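Local coordinates for protein N-alpha-acetyltransferase 38, NatC auxiliary subunit (Saccharomyces cerevisiae, PDB 6YGA) that serves as the small auxiliary subunit of the NatC complex, which associates with the ribosome and acetylates the N-termini of nascent protein chains, at residues C[9-14]-C[25-29]; C[36-42]-C[54-60]. One frame throughout, in Å; residues are numbered along the deposited sequence.

How the interactions relate
Interaction 1 (9-14 with 25-29) and interaction 2 (36-42 with 54-60) follow one another along the chain, and their centres lie about 9 Å apart. They belong to one curled antiparallel sheet of the Sm-like (LSM) fold. Strands 23-32 and 37-39 are neighbours in it and join the two contacts. Val29 N lies 2.8 Å from Leu38 O, and Ser27 O lies 2.9 Å from Asp40 N; both are probable hydrogen bonds. Side chains meet as well, with Val29 CG2 3.5 Å from Asp40 CB. This subunit is auxiliary, and catalysis belongs to N-alpha-acetyltransferase 30. Both contacts also reach N-alpha-acetyltransferase 35, and interaction 2 reaches the catalytic chain.

Interaction 1: C[9-14]-C[25-29]; sequences FIGNTL and VGSLV
With CG opposite its backbone N (chi1 -177°), Leu28 sets CD2 between Leu14 CD1 and Ile10 CG2, touching both. In Leu14, CG lies beside the backbone N and opposite the carbonyl carbon (chi1 -64°), which carries its branch back to the partner strand. Leu14 CD1 then rests 3.8 Å from Leu28 CB. Ile10, in the turn before the strand, puts CG2 4.1 Å from the same Leu28 CD2. Thr13 turns its methyl, not its hydroxyl, to Val25, with CG2 3.6 Å from Val25 CG1.

The backbones are antiparallel. Leu14 and Gly26 form a hydrogen-bonded pair, with Leu14 N 2.7 Å from Gly26 O and a return bond from Gly26 N to Leu14 O. Thr13 and Ser27 are the adjoining non-hydrogen-bonded pair. The contact continues past the strand into a type II turn, Phe9 to Asn12. Gly11 N gives a nearly straight bond (172°) to Leu28 O, 2.9 Å away. Leu28 N reaches Asn12 O at 3.2 Å. The turn is braced by Asn12 ND2, 2.9 Å from Phe9 O. Gly11 has a positive phi, as suits the third position of a type II turn.

The pairing is part of the hairpin of strands 13-18 and 23-32 in this Sm-like fold. Phe28 of N-alpha-acetyltransferase 35 packs on Leu14 and meets the Phe9 ring edge-to-face. Helix 70-76 touches Phe9 and Asn12, while strand 37-39 lies beside 25-29, placing Leu37 and Leu39 against Leu28.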
ATOM      1  N   PHE C   9      39.341 -10.833 -13.366  1.00 99.24           N
ATOM      2  CA  PHE C   9      38.304 -11.798 -13.713  1.00 97.95           C
ATOM      3  C   PHE C   9      36.902 -11.201 -13.695  1.00 96.61           C
ATOM      4  O   PHE C   9      36.042 -11.647 -14.466  1.00 97.75           O
ATOM      5  CB  PHE C   9      38.362 -12.991 -12.759  1.00 96.84           C
ATOM      6  CG  PHE C   9      39.308 -14.070 -13.195  1.00 99.65           C
ATOM      7  CD1 PHE C   9      40.677 -13.875 -13.151  1.00101.90           C
ATOM      8  CD2 PHE C   9      38.823 -15.288 -13.639  1.00100.58           C
ATOM      9  CE1 PHE C   9      41.547 -14.877 -13.549  1.00104.76           C
ATOM     10  CE2 PHE C   9      39.683 -16.294 -14.036  1.00103.28           C
ATOM     11  CZ  PHE C   9      41.048 -16.089 -13.991  1.00105.54           C
ATOM     12  N   ILE C  10      36.643 -10.218 -12.829  1.00 95.35           N
ATOM     13  CA  ILE C  10      35.288  -9.704 -12.678  1.00 93.44           C
ATOM     14  C   ILE C  10      34.802  -9.113 -13.995  1.00 91.86           C
ATOM     15  O   ILE C  10      35.572  -8.520 -14.762  1.00 92.58           O
ATOM     16  CB  ILE C  10      35.221  -8.673 -11.539  1.00 96.17           C
ATOM     17  CG1 ILE C  10      36.179  -7.512 -11.807  1.00 99.97           C
ATOM     18  CG2 ILE C  10      35.524  -9.341 -10.198  1.00 97.07           C
ATOM     19  CD1 ILE C  10      36.263  -6.505 -10.682  1.00100.62           C
ATOM     20  N   GLY C  11      33.513  -9.295 -14.270  1.00 89.61           N
ATOM     21  CA  GLY C  11      32.928  -8.885 -15.525  1.00 88.97           C
ATOM     22  C   GLY C  11      33.015  -9.911 -16.632  1.00 89.04           C
ATOM     23  O   GLY C  11      32.607  -9.613 -17.762  1.00 90.85           O
ATOM     24  N   ASN C  12      33.526 -11.107 -16.349  1.00 88.08           N
ATOM     25  CA  ASN C  12      33.710 -12.143 -17.352  1.00 90.40           C
ATOM     26  C   ASN C  12      32.871 -13.364 -17.001  1.00 88.72           C
ATOM     27  O   ASN C  12      32.716 -13.710 -15.825  1.00 86.95           O
ATOM     28  CB  ASN C  12      35.190 -12.532 -17.480  1.00 93.89           C
ATOM     29  CG  ASN C  12      36.048 -11.397 -18.018  1.00 95.42           C
ATOM     30  OD1 ASN C  12      36.074 -11.141 -19.222  1.00 99.46           O
ATOM     31  ND2 ASN C  12      36.759 -10.717 -17.125  1.00 92.69           N
ATOM     32  N   THR C  13      32.333 -14.008 -18.034  1.00 90.13           N
ATOM     33  CA  THR C  13      31.486 -15.178 -17.852  1.00 89.36           C
ATOM     34  C   THR C  13      32.289 -16.344 -17.284  1.00 89.24           C
ATOM     35  O   THR C  13      33.421 -16.604 -17.703  1.00 90.42           O
ATOM     36  CB  THR C  13      30.854 -15.572 -19.190  1.00 91.11           C
ATOM     37  OG1 THR C  13      30.119 -14.461 -19.717  1.00 90.23           O
ATOM     38  CG2 THR C  13      29.916 -16.755 -19.025  1.00 91.11           C
ATOM     39  N   LEU C  14      31.697 -17.047 -16.319  1.00 88.02           N
ATOM     40  CA  LEU C  14      32.328 -18.190 -15.677  1.00 87.38           C
ATOM     41  C   LEU C  14      31.384 -19.383 -15.687  1.00 86.63           C
ATOM     42  O   LEU C  14      30.160 -19.229 -15.703  1.00 84.92           O
ATOM     43  CB  LEU C  14      32.737 -17.874 -14.229  1.00 85.13           C
ATOM     44  CG  LEU C  14      33.795 -16.787 -14.041  1.00 84.46           C
ATOM     45  CD1 LEU C  14      34.139 -16.607 -12.570  1.00 82.78           C
ATOM     46  CD2 LEU C  14      35.038 -17.122 -14.849  1.00 87.88           C
ATOM     47  N   VAL C  25      26.107 -20.729 -15.334  1.00 75.98           N
ATOM     48  CA  VAL C  25      26.897 -19.892 -16.230  1.00 76.97           C
ATOM     49  C   VAL C  25      26.489 -18.449 -15.977  1.00 77.40           C
ATOM     50  O   VAL C  25      25.314 -18.096 -16.141  1.00 75.45           O
ATOM     51  CB  VAL C  25      26.685 -20.273 -17.704  1.00 76.81           C
ATOM     52  CG1 VAL C  25      27.591 -19.450 -18.606  1.00 76.55           C
ATOM     53  CG2 VAL C  25      26.924 -21.760 -17.911  1.00 77.83           C
ATOM     54  N   GLY C  26      27.449 -17.619 -15.575  1.00 78.71           N
ATOM     55  CA  GLY C  26      27.140 -16.243 -15.235  1.00 75.73           C
ATOM     56  C   GLY C  26      28.371 -15.369 -15.216  1.00 76.62           C
ATOM     57  O   GLY C  26      29.508 -15.851 -15.203  1.00 77.22           O
ATOM     58  N   SER C  27      28.123 -14.061 -15.215  1.00 76.39           N
ATOM     59  CA  SER C  27      29.176 -13.058 -15.151  1.00 78.30           C
ATOM     60  C   SER C  27      29.529 -12.779 -13.696  1.00 78.35           C
ATOM     61  O   SER C  27      28.645 -12.501 -12.879  1.00 78.86           O
ATOM     62  CB  SER C  27      28.725 -11.774 -15.849  1.00 78.93           C
ATOM     63  OG  SER C  27      29.779 -10.833 -15.949  1.00 81.39           O
ATOM     64  N   LEU C  28      30.821 -12.839 -13.382  1.00 78.43           N
ATOM     65  CA  LEU C  28      31.286 -12.690 -12.008  1.00 75.03           C
ATOM     66  C   LEU C  28      31.164 -11.235 -11.564  1.00 70.76           C
ATOM     67  O   LEU C  28      31.714 -10.334 -12.207  1.00 71.09           O
ATOM     68  CB  LEU C  28      32.729 -13.171 -11.885  1.00 75.52           C
ATOM     69  CG  LEU C  28      33.308 -13.133 -10.471  1.00 74.47           C
ATOM     70  CD1 LEU C  28      32.606 -14.143  -9.578  1.00 74.26           C
ATOM     71  CD2 LEU C  28      34.809 -13.371 -10.489  1.00 76.10           C
ATOM     72  N   VAL C  29      30.462 -11.014 -10.457  1.00 66.19           N
ATOM     73  CA  VAL C  29      30.231  -9.677  -9.928  1.00 63.84           C
ATOM     74  C   VAL C  29      31.138  -9.374  -8.744  1.00 64.95           C
ATOM     75  O   VAL C  29      31.714  -8.288  -8.662  1.00 66.18           O
ATOM     76  CB  VAL C  29      28.745  -9.510  -9.543  1.00 60.17           C
ATOM     77  CG1 VAL C  29      28.542  -8.226  -8.757  1.00 59.73           C
ATOM     78  CG2 VAL C  29      27.876  -9.522 -10.781  1.00 58.49           C
TER

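Interaction 2: C[36-42]-C[54-60]; sequences NLLLDHV and GLVSVPR
Strands 37-39 and 56-58 run antiparallel, with 156° between their directions and 4.6 Å between their axes at closest approach. Leu37 with Val58 and Leu39 with Val56 are hydrogen-bonded pairs. Leu38 with Ser57 is the non-hydrogen-bonded pair between them. Each outer pair has bonds in both directions. Leu39 N is 2.7 Å from Val56 O in a bond straight to within a few degrees (173°), and Val58 N is 2.8 Å from Leu37 O. The chain turns a corner at Asp40 and His41, and the partner segment turns at Leu55. These corners let the curled sheet of the Sm-like (LSM) fold change direction. Beyond them Val42 N bonds to Gly54 O, 3.0 Å away. His41 N bonds to Asp40 OD1, which it meets from above the carboxylate plane, and Asp40 CG sits over one face of the His41 ring.

Leu37, Leu39, Val56 and Val58 project to one face of the sheet. There Val58 CG1 lies opposite the carbonyl carbon (chi1 -68°), which leaves CG2 between backbone N and carbonyl carbon, 3.5 Å from Leu37 CB. Val42 crosses Val56 at about a right angle, its CB 3.7 Å from Val56 CG2. On the other face Leu38 CD1 lies 3.7 Å from Ser57 CB. Leu55 CD1 reaches both Leu38 CG and Asp40 CB, the latter at 3.8 Å. Asn36 OD1 receives a weak, bent bond from Arg60 N.

Tyr34 of N-alpha-acetyltransferase 30 packs on Leu38 and Ser57, and its OH is hydrogen-bonded to Asn36 O. Leu37 touches Val31 of strand 23-32 and Ile66 of strand 63-69. Beside Val56 and Ser57, a parallel strand of N-alpha-acetyltransferase 35 carries the sheet across the subunit interface.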
ATOM      1  N   ASN C  36      33.285 -17.021  -1.590  1.00 77.44           N
ATOM      2  CA  ASN C  36      31.877 -16.881  -1.940  1.00 73.91           C
ATOM      3  C   ASN C  36      31.764 -16.017  -3.188  1.00 70.51           C
ATOM      4  O   ASN C  36      32.328 -14.920  -3.244  1.00 71.83           O
ATOM      5  CB  ASN C  36      31.086 -16.256  -0.789  1.00 76.62           C
ATOM      6  CG  ASN C  36      31.234 -17.022   0.510  1.00 81.93           C
ATOM      7  OD1 ASN C  36      31.224 -18.253   0.524  1.00 84.33           O
ATOM      8  ND2 ASN C  36      31.382 -16.295   1.613  1.00 83.79           N
ATOM      9  N   LEU C  37      31.054 -16.510  -4.198  1.00 68.15           N
ATOM     10  CA  LEU C  37      30.930 -15.809  -5.466  1.00 66.46           C
ATOM     11  C   LEU C  37      29.529 -15.236  -5.622  1.00 64.16           C
ATOM     12  O   LEU C  37      28.548 -15.829  -5.163  1.00 63.09           O
ATOM     13  CB  LEU C  37      31.231 -16.733  -6.648  1.00 66.64           C
ATOM     14  CG  LEU C  37      32.438 -17.662  -6.539  1.00 67.67           C
ATOM     15  CD1 LEU C  37      32.375 -18.713  -7.629  1.00 68.39           C
ATOM     16  CD2 LEU C  37      33.730 -16.875  -6.629  1.00 68.75           C
ATOM     17  N   LEU C  38      29.446 -14.078  -6.268  1.00 62.32           N
ATOM     18  CA  LEU C  38      28.181 -13.485  -6.676  1.00 61.06           C
ATOM     19  C   LEU C  38      28.185 -13.369  -8.192  1.00 62.53           C
ATOM     20  O   LEU C  38      29.090 -12.756  -8.766  1.00 63.89           O
ATOM     21  CB  LEU C  38      27.969 -12.111  -6.030  1.00 59.59           C
ATOM     22  CG  LEU C  38      26.619 -11.430  -6.272  1.00 57.08           C
ATOM     23  CD1 LEU C  38      25.483 -12.230  -5.653  1.00 55.73           C
ATOM     24  CD2 LEU C  38      26.632 -10.001  -5.736  1.00 55.81           C
ATOM     25  N   LEU C  39      27.186 -13.967  -8.834  1.00 64.73           N
ATOM     26  CA  LEU C  39      27.120 -14.042 -10.287  1.00 67.31           C
ATOM     27  C   LEU C  39      25.843 -13.387 -10.795  1.00 68.59           C
ATOM     28  O   LEU C  39      24.778 -13.520 -10.182  1.00 68.18           O
ATOM     29  CB  LEU C  39      27.179 -15.498 -10.762  1.00 68.21           C
ATOM     30  CG  LEU C  39      28.420 -16.317 -10.411  1.00 71.49           C
ATOM     31  CD1 LEU C  39      28.188 -17.785 -10.728  1.00 72.57           C
ATOM     32  CD2 LEU C  39      29.633 -15.797 -11.158  1.00 72.90           C
ATOM     33  N   ASP C  40      25.956 -12.687 -11.921  1.00 71.37           N
ATOM     34  CA  ASP C  40      24.833 -12.018 -12.559  1.00 72.79           C
ATOM     35  C   ASP C  40      24.524 -12.685 -13.891  1.00 73.11           C
ATOM     36  O   ASP C  40      25.389 -13.306 -14.514  1.00 74.12           O
ATOM     37  CB  ASP C  40      25.126 -10.529 -12.782  1.00 74.29           C
ATOM     38  CG  ASP C  40      23.861  -9.689 -12.887  1.00 75.40           C
ATOM     39  OD1 ASP C  40      22.751 -10.259 -12.801  1.00 74.89           O
ATOM     40  OD2 ASP C  40      23.976  -8.455 -13.046  1.00 76.46           O
ATOM     41  N   HIS C  41      23.270 -12.534 -14.324  1.00 72.64           N
ATOM     42  CA  HIS C  41      22.779 -13.121 -15.572  1.00 76.65           C
ATOM     43  C   HIS C  41      23.009 -14.632 -15.591  1.00 75.30           C
ATOM     44  O   HIS C  41      23.423 -15.206 -16.600  1.00 77.03           O
ATOM     45  CB  HIS C  41      23.418 -12.445 -16.788  1.00 83.83           C
ATOM     46  CG  HIS C  41      23.400 -10.948 -16.725  1.00 88.17           C
ATOM     47  ND1 HIS C  41      22.231 -10.217 -16.713  1.00 88.36           N
ATOM     48  CD2 HIS C  41      24.406 -10.043 -16.669  1.00 90.21           C
ATOM     49  CE1 HIS C  41      22.518  -8.929 -16.651  1.00 88.32           C
ATOM     50  NE2 HIS C  41      23.832  -8.796 -16.624  1.00 89.22           N
ATOM     51  N   VAL C  42      22.732 -15.280 -14.460  1.00 73.11           N
ATOM     52  CA  VAL C  42      23.043 -16.696 -14.301  1.00 72.60           C
ATOM     53  C   VAL C  42      22.102 -17.536 -15.152  1.00 71.33           C
ATOM     54  O   VAL C  42      20.884 -17.317 -15.165  1.00 69.67           O
ATOM     55  CB  VAL C  42      22.958 -17.102 -12.822  1.00 69.99           C
ATOM     56  CG1 VAL C  42      22.943 -18.617 -12.677  1.00 71.80           C
ATOM     57  CG2 VAL C  42      24.121 -16.518 -12.054  1.00 68.97           C
ATOM     58  N   GLY C  54      18.994 -14.946 -12.902  1.00 62.29           N
ATOM     59  CA  GLY C  54      19.345 -13.583 -12.522  1.00 61.52           C
ATOM     60  C   GLY C  54      20.586 -13.533 -11.660  1.00 62.78           C
ATOM     61  O   GLY C  54      21.605 -14.152 -11.976  1.00 65.61           O
ATOM     62  N   LEU C  55      20.508 -12.781 -10.566  1.00 60.76           N
ATOM     63  CA  LEU C  55      21.643 -12.581  -9.674  1.00 61.04           C
ATOM     64  C   LEU C  55      21.640 -13.667  -8.604  1.00 61.49           C
ATOM     65  O   LEU C  55      20.696 -13.758  -7.811  1.00 62.15           O
ATOM     66  CB  LEU C  55      21.587 -11.197  -9.029  1.00 59.70           C
ATOM     67  CG  LEU C  55      22.805 -10.779  -8.203  1.00 60.23           C
ATOM     68  CD1 LEU C  55      24.001 -10.487  -9.101  1.00 60.59           C
ATOM     69  CD2 LEU C  55      22.481  -9.577  -7.326  1.00 61.08           C
ATOM     70  N   VAL C  56      22.695 -14.482  -8.581  1.00 62.32           N
ATOM     71  CA  VAL C  56      22.811 -15.604  -7.656  1.00 63.32           C
ATOM     72  C   VAL C  56      24.162 -15.537  -6.956  1.00 64.34           C
ATOM     73  O   VAL C  56      25.177 -15.193  -7.574  1.00 65.04           O
ATOM     74  CB  VAL C  56      22.652 -16.960  -8.381  1.00 64.84           C
ATOM     75  CG1 VAL C  56      22.427 -18.079  -7.375  1.00 65.92           C
ATOM     76  CG2 VAL C  56      21.519 -16.910  -9.396  1.00 65.35           C
ATOM     77  N   SER C  57      24.174 -15.867  -5.667  1.00 64.51           N
ATOM     78  CA  SER C  57      25.402 -16.041  -4.905  1.00 66.34           C
ATOM     79  C   SER C  57      25.594 -17.524  -4.620  1.00 67.59           C
ATOM     80  O   SER C  57      24.635 -18.227  -4.292  1.00 67.05           O
ATOM     81  CB  SER C  57      25.368 -15.252  -3.590  1.00 65.43           C
ATOM     82  OG  SER C  57      24.594 -15.919  -2.606  1.00 66.28           O
ATOM     83  N   VAL C  58      26.825 -18.001  -4.759  1.00 70.37           N
ATOM     84  CA  VAL C  58      27.149 -19.402  -4.535  1.00 72.29           C
ATOM     85  C   VAL C  58      28.118 -19.494  -3.360  1.00 72.65           C
ATOM     86  O   VAL C  58      29.201 -18.903  -3.400  1.00 72.03           O
ATOM     87  CB  VAL C  58      27.732 -20.076  -5.791  1.00 76.70           C
ATOM     88  CG1 VAL C  58      26.658 -20.197  -6.860  1.00 77.27           C
ATOM     89  CG2 VAL C  58      28.914 -19.301  -6.342  1.00 79.08           C
ATOM     90  N   PRO C  59      27.761 -20.185  -2.281  1.00 73.88           N
ATOM     91  CA  PRO C  59      28.683 -20.326  -1.148  1.00 77.36           C
ATOM     92  C   PRO C  59      29.848 -21.247  -1.487  1.00 83.23           C
ATOM     93  O   PRO C  59      29.908 -21.869  -2.549  1.00 84.37           O
ATOM     94  CB  PRO C  59      27.804 -20.917  -0.040  1.00 76.38           C
ATOM     95  CG  PRO C  59      26.389 -20.633  -0.467  1.00 71.55           C
ATOM     96  CD  PRO C  59      26.414 -20.684  -1.962  1.00 71.59           C
ATOM     97  N   ARG C  60      30.787 -21.329  -0.542  1.00 87.20           N
ATOM     98  CA  ARG C  60      31.997 -22.121  -0.748  1.00 93.32           C
ATOM     99  C   ARG C  60      31.671 -23.598  -0.945  1.00 97.45           C
ATOM    100  O   ARG C  60      32.136 -24.226  -1.903  1.00 99.08           O
ATOM    101  CB  ARG C  60      32.944 -21.936   0.437  1.00 97.97           C
ATOM    102  CG  ARG C  60      33.982 -23.034   0.573  1.00103.98           C
ATOM    103  CD  ARG C  60      34.740 -22.935   1.886  1.00108.50           C
ATOM    104  NE  ARG C  60      35.711 -24.018   2.023  1.00114.72           N
ATOM    105  CZ  ARG C  60      36.927 -23.998   1.487  1.00118.15           C
ATOM    106  NH1 ARG C  60      37.322 -22.951   0.777  1.00116.62           N
ATOM    107  NH2 ARG C  60      37.747 -25.025   1.656  1.00122.71           N
TER